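PDB 3WV4: Non-ribosomal peptide synthetase from Streptomyces halstedii, which is a non-ribosomal peptide synthetase whose N-terminal domain belongs to the ANL clan of AMP-binding enzymes. Local coordinates for residues A[111-116]-A[251-256]; A[64-69]-A[105-110]; A[82-87]-A[115-120]; A[235-240]-A[258-263]. All coordinates share one frame; numbering follows the deposited sequence.

Interaction 1 (A[111-116]-A[251-256]); sequences VFYGAC and KVLIST
Helices 106-116 and 246-258 carry Tyr-113 and Thr-256 to one another across a wide crossing, the short axes 12.5 Å apart and inclined at -75°. This is a helix-helix contact in the layered alpha/beta fold of the AMP-binding domain. At such a spacing the backbones stay well apart and long side chains must bridge the gap, a task suited to two aromatic residues. Phe-112 and Tyr-113 leave one helix side by side, and Phe-112 CD2 lies over the centre of the tyrosine ring, which probably helps hold the rings. The phenylalanine offers its edge to the other helix: CE2 meets Leu-253 CD2, lying near the ring plane, at 3.8 Å, the two side chains crossing at about a right angle. Leucine fits because its branched end can reach the contact although its CB does not aim there. Tyr-113 runs past Val-252 in the opposing direction, with CE2 3.9 Å from CG1. Helix 47-57 packs against the same group, Val-47 touching both Phe-112 and Leu-253. Everything that touches here is buried, so the hydroxyls need polar company. Thr-256 has OG1 beside its own backbone N (chi1 -54°), which lets it turn back and donate to Val-252 O at 2.6 Å. That same OG1 lies near the tyrosine ring plane, 2.9 Å from Tyr-113 OH.

Interaction 2 (A[64-69]-A[105-110]); sequences MEDAFG and IRQTVA
Asp-66 and Arg-106 form the polar centre of this contact, where the turn following strand 62-65 meets the start of helix 106-116. Asp-66 OD2 accepts two hydrogen bonds from Arg-106: the backbone N donates at 2.8 Å, almost straight at 172°, and NE donates from further along the side chain. Both come from the same face of the carboxylate. Arg-106 NE sits 3.1 Å from each of Asp-66 OD1 and OD2, the straight bond going to OD2, which lies in the guanidinium plane. Because NE reaches OD2 from above the carboxylate plane, the two flat groups stand 88° apart and do not pair edge to edge. A bend at chi3 (-63°) folds the arginine back over the turn, and one face of its guanidinium covers the backbone of Gly-69, with C over its centre; the lack of a side chain there leaves room for it.

The other oxygen holds the aspartate in position. Asp-66 OD1 accepts from Phe-68 N at 2.9 Å, making an Asx turn, and from Gly-69 N at 3.0 Å. Around this centre lie apolar neighbours: the edge of the Phe-68 ring meets Ile-105 CG2, and Met-64 and Val-109 touch tip to tip, SD to CG2, at 4.0 Å. Further out, Trp-71 makes a cation-pi contact with Arg-106.

With four N-H groups held by one carboxylate on a short side chain, Asp-66 probably stays charged, and its negative charge should suit both the arginine and the N-terminus of the helix. Aspartate thus locks turn and helix together.

Interaction 3 (A[82-87]-A[115-120]); sequences AFSAWL and ACRRGV
Ser-84 and Arg-117 meet because the serine keeps OG beside its own backbone N (chi1 -63°), while the arginine, otherwise extended through chi2, bends at chi3 (79°) and swings its guanidinium back to helix 73-89. Ser-84 OG then lies near the plane of that guanidinium at its edge, 3.0 Å from NH1, in a weak hydrogen bond. The stronger partner of the serine is Gly-114 O, and that of Arg-117 NH1 is Gly-184 O. Arg-118 approaches Ser-84 differently: bent at chi2, it lays one face of its guanidinium over Ser-84 CB and brings its CG within 3.8 Å of that atom. The small serine lets both guanidinium groups come close on the same side. Deeper along the helix, Leu-87 presses CD1 against Ala-115 CA at 3.6 Å and against Val-120 CG2 at 4.1 Å.

Helix 106-116 ends here in a Schellman motif, with Val-120 N bonded to Ala-115 O at 2.8 Å and Gly-119 N to Cys-116 O at 2.9 Å. Gly-119 tolerates the positive phi that reverses the chain, and Val-120 thereby comes round to Leu-87. Arg-118 NH1 also bonds to Arg-117 O, Arg-118 NE forms a salt bridge with Asp-88, and Arg-118 NH2 bonds to Glu-186 O. Carbonyl oxygens, one carboxylate and, weakly, the Ser-84 hydroxyl therefore serve these buried guanidinium groups, which probably lets two neighbouring positive charges be accommodated.

Interaction 4 (A[235-240]-A[258-263]); sequences DIVFCR and TGAKLV
Val-237 and Leu-262 face each other on adjacent parallel strands, 236-239 and 261-264, which helix 246-258 joins as a beta-alpha-beta unit. Four backbone bonds zip the strands in register. Lys-261 N to Asp-235 O is the longest of them at 3.2 Å, although almost straight; Val-237 N to Lys-261 O and Val-263 N to Val-237 O are 2.7 Å each, and Cys-239 N to Val-263 O completes the series.

The tightly packed side is the face turned to the connecting helix, where Val-237, Cys-239 and Leu-262 are all buried. There Leu-262 CD1 touches both neighbours, 3.8 Å from Val-237 CB and 3.9 Å from Cys-239 CB, while Val-252 and Ser-255 of the helix cover the group. Compact residues, two of them branched, fill this layer well, and Ala-260 keeps the approach to the strand slim after the turn at Gly-259.

The other face is of two kinds. Its Phe-238 end is buried, the ring lying against helix 273-280 and bringing CD2 within 4.0 Å of Val-263 CG1. Toward Ile-236 and Lys-261 it becomes more open, both residues being partly exposed. Lysine suits this place: its methylenes start over the sheet, and the fully extended chain carries NZ away to a salt bridge with Glu-65 on strand 62-65. Between the open and buried ends, the CG2 methyls of Ile-236 and Val-263 touch at 3.7 Å as the side chains cross.

How the interactions relate
Helix 106-116 ties three of the contacts together: its start lies in interaction 2, its last turns in interaction 1 and its end in interaction 3, which shares Ala-115 and Cys-116 with interaction 1. Helix 246-258 belongs to interaction 1 and also connects the two strands of interaction 4, whose centre is about 13 Å away. Between interactions 1 and 2, Val-252 CG1 packs on Val-109 CG1 at 3.6 Å. Interactions 2 and 4 meet in one sheet, where Met-64 SD lies 3.6 Å from Leu-262 CD2. Interactions 3 and 4 are the distant pair, with centres about 24 Å apart and nearest atoms about 14 Å apart.

Interaction 1 (A[111-116]-A[251-256])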
loop_
_atom_site.group_PDB
_atom_site.type_symbol
_atom_site.label_atom_id
_atom_site.label_comp_id
_atom_site.label_asym_id
_atom_site.label_seq_id
_atom_site.Cartn_x
_atom_site.Cartn_y
_atom_site.Cartn_z
ATOM N N VAL A 111 -6.717 12.793 -0.281
ATOM C CA VAL A 111 -6.346 12.984 -1.681
ATOM C C VAL A 111 -6.509 11.664 -2.440
ATOM O O VAL A 111 -7.132 11.592 -3.493
ATOM C CB VAL A 111 -4.931 13.527 -1.823
ATOM C CG1 VAL A 111 -4.520 13.551 -3.273
ATOM C CG2 VAL A 111 -4.847 14.932 -1.250
ATOM N N PHE A 112 -6.005 10.603 -1.861
ATOM C CA PHE A 112 -6.118 9.280 -2.447
ATOM C C PHE A 112 -7.583 8.903 -2.693
ATOM O O PHE A 112 -8.012 8.612 -3.811
ATOM C CB PHE A 112 -5.411 8.290 -1.519
ATOM C CG PHE A 112 -5.587 6.885 -1.909
ATOM C CD1 PHE A 112 -5.351 6.495 -3.188
ATOM C CD2 PHE A 112 -6.076 5.955 -1.012
ATOM C CE1 PHE A 112 -5.521 5.168 -3.569
ATOM C CE2 PHE A 112 -6.300 4.644 -1.391
ATOM C CZ PHE A 112 -6.003 4.247 -2.658
ATOM N N TYR A 113 -8.379 8.937 -1.654
ATOM C CA TYR A 113 -9.771 8.500 -1.808
ATOM C C TYR A 113 -10.601 9.424 -2.679
ATOM O O TYR A 113 -11.433 8.941 -3.496
ATOM C CB TYR A 113 -10.423 8.311 -0.459
ATOM C CG TYR A 113 -10.082 6.976 0.220
ATOM C CD1 TYR A 113 -10.275 5.749 -0.441
ATOM C CD2 TYR A 113 -9.570 6.946 1.498
ATOM C CE1 TYR A 113 -9.935 4.539 0.158
ATOM C CE2 TYR A 113 -9.222 5.741 2.088
ATOM C CZ TYR A 113 -9.424 4.545 1.402
ATOM O OH TYR A 113 -9.149 3.363 2.009
ATOM N N GLY A 114 -10.378 10.743 -2.546
ATOM C CA GLY A 114 -11.179 11.700 -3.316
ATOM C C GLY A 114 -10.879 11.510 -4.788
ATOM O O GLY A 114 -11.773 11.633 -5.647
ATOM N N ALA A 115 -9.613 11.199 -5.098
ATOM C CA ALA A 115 -9.245 10.916 -6.485
ATOM C C ALA A 115 -9.841 9.636 -7.010
ATOM O O ALA A 115 -10.314 9.569 -8.160
ATOM C CB ALA A 115 -7.772 10.868 -6.624
ATOM N N CYS A 116 -9.850 8.608 -6.193
ATOM C CA CYS A 116 -10.473 7.348 -6.617
ATOM C C CYS A 116 -11.980 7.523 -6.964
ATOM O O CYS A 116 -12.472 6.931 -7.970
ATOM C CB CYS A 116 -10.312 6.305 -5.515
ATOM S SG CYS A 116 -8.647 5.595 -5.443
ATOM N N LYS A 251 -1.977 -0.545 3.955
ATOM C CA LYS A 251 -2.371 -0.447 5.339
ATOM C C LYS A 251 -3.491 0.574 5.450
ATOM O O LYS A 251 -4.404 0.374 6.233
ATOM C CB LYS A 251 -1.131 -0.304 6.269
ATOM C CG LYS A 251 -0.259 -1.646 6.373
ATOM C CD LYS A 251 -0.792 -3.066 5.737
ATOM C CE LYS A 251 -0.028 -3.601 4.484
ATOM N NZ LYS A 251 0.306 -5.116 4.260
ATOM N N VAL A 252 -3.500 1.597 4.591
ATOM C CA VAL A 252 -4.678 2.518 4.490
ATOM C C VAL A 252 -5.907 1.729 4.000
ATOM O O VAL A 252 -6.989 1.835 4.560
ATOM C CB VAL A 252 -4.443 3.639 3.469
ATOM C CG1 VAL A 252 -5.696 4.491 3.295
ATOM C CG2 VAL A 252 -3.267 4.499 3.855
ATOM N N LEU A 253 -5.713 0.895 2.967
ATOM C CA LEU A 253 -6.847 0.132 2.418
ATOM C C LEU A 253 -7.388 -0.900 3.348
ATOM O O LEU A 253 -8.628 -1.026 3.533
ATOM C CB LEU A 253 -6.463 -0.533 1.117
ATOM C CG LEU A 253 -6.034 0.468 0.038
ATOM C CD1 LEU A 253 -5.204 -0.222 -1.065
ATOM C CD2 LEU A 253 -7.257 1.091 -0.528
ATOM N N ILE A 254 -6.491 -1.663 3.958
ATOM C CA ILE A 254 -6.935 -2.730 4.819
ATOM C C ILE A 254 -7.572 -2.166 6.114
ATOM O O ILE A 254 -8.581 -2.734 6.605
ATOM C CB ILE A 254 -5.809 -3.702 5.119
ATOM C CG1 ILE A 254 -5.476 -4.463 3.830
ATOM C CG2 ILE A 254 -6.217 -4.637 6.246
ATOM C CD1 ILE A 254 -4.125 -5.074 3.806
ATOM N N SER A 255 -7.008 -1.107 6.676
ATOM C CA SER A 255 -7.672 -0.477 7.818
ATOM C C SER A 255 -9.028 -0.066 7.405
ATOM O O SER A 255 -9.971 -0.289 8.106
ATOM C CB SER A 255 -6.938 0.734 8.390
ATOM O OG SER A 255 -5.578 0.430 8.559
ATOM N N THR A 256 -9.136 0.528 6.237
ATOM C CA THR A 256 -10.427 1.038 5.776
ATOM C C THR A 256 -11.405 -0.122 5.501
ATOM O O THR A 256 -12.561 -0.078 5.902
ATOM C CB THR A 256 -10.230 1.954 4.577
ATOM O OG1 THR A 256 -9.273 2.979 4.913
ATOM C CG2 THR A 256 -11.507 2.596 4.197
#

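Interaction 2 (A[64-69]-A[105-110])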
loop_
_atom_site.group_PDB
_atom_site.type_symbol
_atom_site.label_atom_id
_atom_site.label_comp_id
_atom_site.label_asym_id
_atom_site.label_seq_id
_atom_site.Cartn_x
_atom_site.Cartn_y
_atom_site.Cartn_z
ATOM N N MET A 64 -8.099 7.512 11.199
ATOM C CA MET A 64 -6.744 7.998 10.862
ATOM C C MET A 64 -6.294 8.953 11.964
ATOM O O MET A 64 -7.004 9.919 12.295
ATOM C CB MET A 64 -6.717 8.810 9.586
ATOM C CG MET A 64 -7.130 8.136 8.295
ATOM S SD MET A 64 -5.907 6.934 7.754
ATOM C CE MET A 64 -6.999 5.627 7.150
ATOM N N GLU A 65 -5.126 8.685 12.526
ATOM C CA GLU A 65 -4.449 9.638 13.377
ATOM C C GLU A 65 -3.067 9.896 12.801
ATOM O O GLU A 65 -2.379 8.956 12.308
ATOM C CB GLU A 65 -4.375 9.101 14.800
ATOM C CG GLU A 65 -3.440 9.893 15.707
ATOM C CD GLU A 65 -3.448 9.400 17.128
ATOM O OE1 GLU A 65 -4.019 8.315 17.364
ATOM O OE2 GLU A 65 -2.923 10.122 18.014
ATOM N N ASP A 66 -2.671 11.177 12.803
ATOM C CA ASP A 66 -1.318 11.569 12.412
ATOM C C ASP A 66 -0.791 12.456 13.535
ATOM O O ASP A 66 -1.443 12.571 14.584
ATOM C CB ASP A 66 -1.275 12.273 11.024
ATOM C CG ASP A 66 -2.075 13.559 10.953
ATOM O OD1 ASP A 66 -2.482 14.124 11.987
ATOM O OD2 ASP A 66 -2.347 14.009 9.815
ATOM N N ALA A 67 0.372 13.088 13.320
ATOM C CA ALA A 67 0.966 13.969 14.340
ATOM C C ALA A 67 0.049 15.101 14.761
ATOM O O ALA A 67 0.135 15.563 15.887
ATOM C CB ALA A 67 2.300 14.523 13.859
ATOM N N PHE A 68 -0.869 15.519 13.895
ATOM C CA PHE A 68 -1.633 16.777 14.098
ATOM C C PHE A 68 -3.072 16.589 14.578
ATOM O O PHE A 68 -3.641 17.503 15.150
ATOM C CB PHE A 68 -1.588 17.607 12.818
ATOM C CG PHE A 68 -0.220 17.715 12.247
ATOM C CD1 PHE A 68 0.680 18.640 12.750
ATOM C CD2 PHE A 68 0.200 16.867 11.232
ATOM C CE1 PHE A 68 1.974 18.738 12.241
ATOM C CE2 PHE A 68 1.496 16.955 10.715
ATOM C CZ PHE A 68 2.384 17.892 11.225
ATOM N N GLY A 69 -3.675 15.423 14.371
ATOM C CA GLY A 69 -5.024 15.179 14.902
ATOM C C GLY A 69 -5.550 13.821 14.491
ATOM O O GLY A 69 -4.800 12.973 13.971
ATOM N N ILE A 105 0.246 12.114 6.379
ATOM C CA ILE A 105 -0.721 12.929 7.064
ATOM C C ILE A 105 -2.116 12.590 6.547
ATOM O O ILE A 105 -2.249 12.054 5.430
ATOM C CB ILE A 105 -0.395 14.431 6.920
ATOM C CG1 ILE A 105 -0.341 14.861 5.463
ATOM C CG2 ILE A 105 0.956 14.744 7.526
ATOM C CD1 ILE A 105 -0.064 16.354 5.272
ATOM N N ARG A 106 -3.128 12.882 7.364
ATOM C CA ARG A 106 -4.502 12.580 7.015
ATOM C C ARG A 106 -4.910 13.070 5.635
ATOM O O ARG A 106 -5.589 12.392 4.901
ATOM C CB ARG A 106 -5.395 13.211 8.076
ATOM C CG ARG A 106 -5.433 12.440 9.381
ATOM C CD ARG A 106 -6.084 13.271 10.460
ATOM N NE ARG A 106 -5.280 14.455 10.703
ATOM C CZ ARG A 106 -5.752 15.587 11.178
ATOM N NH1 ARG A 106 -7.013 15.667 11.509
ATOM N NH2 ARG A 106 -4.936 16.616 11.365
ATOM N N GLN A 107 -4.404 14.238 5.242
ATOM C CA GLN A 107 -4.746 14.862 3.980
ATOM C C GLN A 107 -4.406 13.995 2.812
ATOM O O GLN A 107 -5.151 13.928 1.871
ATOM C CB GLN A 107 -4.030 16.224 3.816
ATOM C CG GLN A 107 -4.519 17.312 4.763
ATOM C CD GLN A 107 -3.698 17.391 6.042
ATOM O OE1 GLN A 107 -3.504 16.408 6.751
ATOM N NE2 GLN A 107 -3.220 18.568 6.346
ATOM N N THR A 108 -3.271 13.317 2.858
ATOM C CA THR A 108 -2.867 12.447 1.752
ATOM C C THR A 108 -3.864 11.288 1.505
ATOM O O THR A 108 -4.047 10.844 0.384
ATOM C CB THR A 108 -1.491 11.819 2.061
ATOM O OG1 THR A 108 -0.610 12.817 2.580
ATOM C CG2 THR A 108 -0.873 11.239 0.822
ATOM N N VAL A 109 -4.486 10.796 2.566
ATOM C CA VAL A 109 -5.435 9.686 2.450
ATOM C C VAL A 109 -6.748 10.197 1.816
ATOM O O VAL A 109 -7.419 9.477 1.038
ATOM C CB VAL A 109 -5.694 9.075 3.832
ATOM C CG1 VAL A 109 -6.658 7.892 3.747
ATOM C CG2 VAL A 109 -4.384 8.595 4.444
ATOM N N ALA A 110 -7.073 11.453 2.137
ATOM C CA ALA A 110 -8.200 12.150 1.540
ATOM C C ALA A 110 -7.963 12.446 0.072
ATOM O O ALA A 110 -8.899 12.309 -0.747
ATOM C CB ALA A 110 -8.507 13.441 2.313
#

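Interaction 3 (A[82-87]-A[115-120])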
loop_
_atom_site.group_PDB
_atom_site.type_symbol
_atom_site.label_atom_id
_atom_site.label_comp_id
_atom_site.label_asym_id
_atom_site.label_seq_id
_atom_site.Cartn_x
_atom_site.Cartn_y
_atom_site.Cartn_z
ATOM N N ALA A 82 -14.907 16.310 -0.337
ATOM C CA ALA A 82 -14.504 17.692 -0.581
ATOM C C ALA A 82 -13.343 17.740 -1.553
ATOM O O ALA A 82 -13.297 18.562 -2.492
ATOM C CB ALA A 82 -14.162 18.377 0.735
ATOM N N PHE A 83 -12.393 16.829 -1.372
ATOM C CA PHE A 83 -11.260 16.807 -2.288
ATOM C C PHE A 83 -11.705 16.416 -3.703
ATOM O O PHE A 83 -11.201 16.968 -4.683
ATOM C CB PHE A 83 -10.103 15.931 -1.788
ATOM C CG PHE A 83 -8.926 16.000 -2.689
ATOM C CD1 PHE A 83 -8.148 17.157 -2.720
ATOM C CD2 PHE A 83 -8.726 15.030 -3.630
ATOM C CE1 PHE A 83 -7.108 17.275 -3.621
ATOM C CE2 PHE A 83 -7.672 15.121 -4.512
ATOM C CZ PHE A 83 -6.845 16.249 -4.513
ATOM N N SER A 84 -12.683 15.499 -3.822
ATOM C CA SER A 84 -13.244 15.197 -5.125
ATOM C C SER A 84 -13.845 16.490 -5.792
ATOM O O SER A 84 -13.661 16.724 -6.989
ATOM C CB SER A 84 -14.301 14.103 -5.028
ATOM O OG SER A 84 -13.755 12.868 -4.579
ATOM N N ALA A 85 -14.547 17.330 -5.022
ATOM C CA ALA A 85 -15.139 18.545 -5.591
ATOM C C ALA A 85 -14.061 19.485 -6.051
ATOM O O ALA A 85 -14.207 20.154 -7.043
ATOM C CB ALA A 85 -16.009 19.245 -4.582
ATOM N N TRP A 86 -12.936 19.493 -5.351
ATOM C CA TRP A 86 -11.818 20.263 -5.796
ATOM C C TRP A 86 -11.298 19.759 -7.122
ATOM O O TRP A 86 -10.936 20.551 -7.978
ATOM C CB TRP A 86 -10.712 20.178 -4.745
ATOM C CG TRP A 86 -9.583 21.050 -4.968
ATOM C CD1 TRP A 86 -9.447 22.327 -4.532
ATOM C CD2 TRP A 86 -8.350 20.694 -5.594
ATOM N NE1 TRP A 86 -8.204 22.824 -4.899
ATOM C CE2 TRP A 86 -7.510 21.853 -5.561
ATOM C CE3 TRP A 86 -7.887 19.538 -6.245
ATOM C CZ2 TRP A 86 -6.230 21.864 -6.097
ATOM C CZ3 TRP A 86 -6.595 19.543 -6.773
ATOM C CH2 TRP A 86 -5.792 20.707 -6.727
ATOM N N LEU A 87 -11.166 18.438 -7.277
ATOM C CA LEU A 87 -10.771 17.916 -8.566
ATOM C C LEU A 87 -11.756 18.372 -9.632
ATOM O O LEU A 87 -11.360 18.856 -10.677
ATOM C CB LEU A 87 -10.704 16.384 -8.546
ATOM C CG LEU A 87 -9.556 15.811 -7.703
ATOM C CD1 LEU A 87 -9.622 14.299 -7.655
ATOM C CD2 LEU A 87 -8.215 16.263 -8.246
ATOM N N ALA A 115 -9.613 11.199 -5.098
ATOM C CA ALA A 115 -9.245 10.916 -6.485
ATOM C C ALA A 115 -9.841 9.636 -7.010
ATOM O O ALA A 115 -10.314 9.569 -8.160
ATOM C CB ALA A 115 -7.772 10.868 -6.624
ATOM N N CYS A 116 -9.850 8.608 -6.193
ATOM C CA CYS A 116 -10.473 7.348 -6.617
ATOM C C CYS A 116 -11.980 7.523 -6.964
ATOM O O CYS A 116 -12.472 6.931 -7.970
ATOM C CB CYS A 116 -10.312 6.305 -5.515
ATOM S SG CYS A 116 -8.647 5.595 -5.443
ATOM N N ARG A 117 -12.684 8.317 -6.129
ATOM C CA ARG A 117 -14.128 8.563 -6.265
ATOM C C ARG A 117 -14.460 9.292 -7.563
ATOM O O ARG A 117 -15.638 9.395 -7.914
ATOM C CB ARG A 117 -14.647 9.449 -5.142
ATOM C CG ARG A 117 -14.748 8.801 -3.791
ATOM C CD ARG A 117 -15.221 9.808 -2.747
ATOM N NE ARG A 117 -16.667 9.973 -2.873
ATOM C CZ ARG A 117 -17.289 11.018 -3.413
ATOM N NH1 ARG A 117 -16.622 12.096 -3.883
ATOM N NH2 ARG A 117 -18.622 10.985 -3.456
ATOM N N ARG A 118 -13.448 9.855 -8.220
ATOM C CA ARG A 118 -13.617 10.501 -9.512
ATOM C C ARG A 118 -12.967 9.760 -10.636
ATOM O O ARG A 118 -12.831 10.297 -11.724
ATOM C CB ARG A 118 -13.112 11.967 -9.453
ATOM C CG ARG A 118 -13.996 12.829 -8.566
ATOM C CD ARG A 118 -15.395 12.973 -9.186
ATOM N NE ARG A 118 -16.356 13.713 -8.352
ATOM C CZ ARG A 118 -17.308 13.164 -7.603
ATOM N NH1 ARG A 118 -17.433 11.846 -7.486
ATOM N NH2 ARG A 118 -18.118 13.949 -6.916
ATOM N N GLY A 119 -12.514 8.541 -10.387
ATOM C CA GLY A 119 -11.734 7.809 -11.395
ATOM C C GLY A 119 -10.440 8.466 -11.766
ATOM O O GLY A 119 -9.859 8.164 -12.808
ATOM N N VAL A 120 -9.952 9.364 -10.930
ATOM C CA VAL A 120 -8.653 10.026 -11.188
ATOM C C VAL A 120 -7.559 9.111 -10.624
ATOM O O VAL A 120 -7.734 8.406 -9.606
ATOM C CB VAL A 120 -8.660 11.436 -10.526
ATOM C CG1 VAL A 120 -7.297 12.110 -10.456
ATOM C CG2 VAL A 120 -9.624 12.309 -11.271
#

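Interaction 4 (A[235-240]-A[258-263])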
loop_
_atom_site.group_PDB
_atom_site.type_symbol
_atom_site.label_atom_id
_atom_site.label_comp_id
_atom_site.label_asym_id
_atom_site.label_seq_id
_atom_site.Cartn_x
_atom_site.Cartn_y
_atom_site.Cartn_z
ATOM N N ASP A 235 -8.543 -3.249 15.754
ATOM C CA ASP A 235 -7.081 -3.122 15.660
ATOM C C ASP A 235 -6.675 -1.674 15.538
ATOM O O ASP A 235 -7.427 -0.841 15.166
ATOM C CB ASP A 235 -6.486 -3.927 14.527
ATOM C CG ASP A 235 -6.367 -5.401 14.861
ATOM O OD1 ASP A 235 -5.799 -5.729 15.931
ATOM O OD2 ASP A 235 -6.827 -6.254 14.031
ATOM N N ILE A 236 -5.480 -1.384 15.972
ATOM C CA ILE A 236 -4.933 -0.084 15.819
ATOM C C ILE A 236 -3.605 -0.365 15.114
ATOM O O ILE A 236 -2.759 -1.040 15.682
ATOM C CB ILE A 236 -4.724 0.550 17.182
ATOM C CG1 ILE A 236 -6.113 0.839 17.812
ATOM C CG2 ILE A 236 -3.889 1.815 17.039
ATOM C CD1 ILE A 236 -6.155 1.518 19.187
ATOM N N VAL A 237 -3.434 0.172 13.903
ATOM C CA VAL A 237 -2.310 -0.131 13.030
ATOM C C VAL A 237 -1.292 0.996 13.095
ATOM O O VAL A 237 -1.586 2.144 12.702
ATOM C CB VAL A 237 -2.777 -0.331 11.581
ATOM C CG1 VAL A 237 -1.663 -0.825 10.670
ATOM C CG2 VAL A 237 -3.958 -1.332 11.561
ATOM N N PHE A 238 -0.099 0.677 13.574
ATOM C CA PHE A 238 0.961 1.652 13.687
ATOM C C PHE A 238 1.844 1.576 12.446
ATOM O O PHE A 238 2.619 0.643 12.269
ATOM C CB PHE A 238 1.778 1.414 14.955
ATOM C CG PHE A 238 2.706 2.575 15.308
ATOM C CD1 PHE A 238 3.939 2.703 14.714
ATOM C CD2 PHE A 238 2.295 3.557 16.229
ATOM C CE1 PHE A 238 4.771 3.780 15.025
ATOM C CE2 PHE A 238 3.129 4.605 16.556
ATOM C CZ PHE A 238 4.362 4.741 15.949
ATOM N N CYS A 239 1.743 2.593 11.607
ATOM C CA CYS A 239 2.360 2.591 10.327
ATOM C C CYS A 239 3.379 3.704 10.219
ATOM O O CYS A 239 3.050 4.910 10.129
ATOM C CB CYS A 239 1.314 2.733 9.230
ATOM S SG CYS A 239 2.025 2.479 7.616
ATOM N N ARG A 240 4.624 3.261 10.199
ATOM C CA ARG A 240 5.780 4.116 10.105
ATOM C C ARG A 240 6.211 4.174 8.628
ATOM O O ARG A 240 6.986 5.041 8.199
ATOM C CB ARG A 240 6.820 3.515 11.046
ATOM C CG ARG A 240 8.095 4.284 11.255
ATOM C CD ARG A 240 8.097 5.267 12.442
ATOM N NE ARG A 240 9.411 5.131 13.082
ATOM C CZ ARG A 240 10.559 5.476 12.495
ATOM N NH1 ARG A 240 10.568 6.063 11.289
ATOM N NH2 ARG A 240 11.712 5.264 13.116
ATOM N N THR A 258 -11.637 -2.939 7.009
ATOM C CA THR A 258 -12.077 -3.598 8.185
ATOM C C THR A 258 -12.587 -2.634 9.269
ATOM O O THR A 258 -13.119 -3.088 10.230
ATOM C CB THR A 258 -10.905 -4.377 8.843
ATOM O OG1 THR A 258 -9.851 -3.452 9.161
ATOM C CG2 THR A 258 -10.382 -5.435 7.895
ATOM N N GLY A 259 -12.424 -1.329 9.136
ATOM C CA GLY A 259 -12.884 -0.396 10.195
ATOM C C GLY A 259 -11.849 -0.110 11.253
ATOM O O GLY A 259 -12.098 0.593 12.235
ATOM N N ALA A 260 -10.633 -0.595 11.057
ATOM C CA ALA A 260 -9.583 -0.360 12.035
ATOM C C ALA A 260 -9.159 1.090 12.038
ATOM O O ALA A 260 -9.650 1.887 11.275
ATOM C CB ALA A 260 -8.366 -1.245 11.733
ATOM N N LYS A 261 -8.267 1.401 12.972
ATOM C CA LYS A 261 -7.695 2.677 13.099
ATOM C C LYS A 261 -6.235 2.646 12.621
ATOM O O LYS A 261 -5.463 1.811 13.066
ATOM C CB LYS A 261 -7.737 3.103 14.564
ATOM C CG LYS A 261 -7.246 4.516 14.746
ATOM C CD LYS A 261 -7.181 4.913 16.230
ATOM C CE LYS A 261 -6.405 6.208 16.315
ATOM N NZ LYS A 261 -6.473 6.759 17.694
ATOM N N LEU A 262 -5.888 3.569 11.730
ATOM C CA LEU A 262 -4.557 3.671 11.248
ATOM C C LEU A 262 -3.860 4.836 11.907
ATOM O O LEU A 262 -4.378 5.957 11.938
ATOM C CB LEU A 262 -4.584 3.798 9.731
ATOM C CG LEU A 262 -3.202 3.860 9.132
ATOM C CD1 LEU A 262 -2.533 2.508 9.139
ATOM C CD2 LEU A 262 -3.322 4.402 7.727
ATOM N N VAL A 263 -2.689 4.578 12.448
ATOM C CA VAL A 263 -1.854 5.613 13.068
ATOM C C VAL A 263 -0.697 5.863 12.154
ATOM O O VAL A 263 0.199 4.978 11.955
ATOM C CB VAL A 263 -1.300 5.202 14.460
ATOM C CG1 VAL A 263 -0.431 6.304 15.043
ATOM C CG2 VAL A 263 -2.434 4.839 15.393
#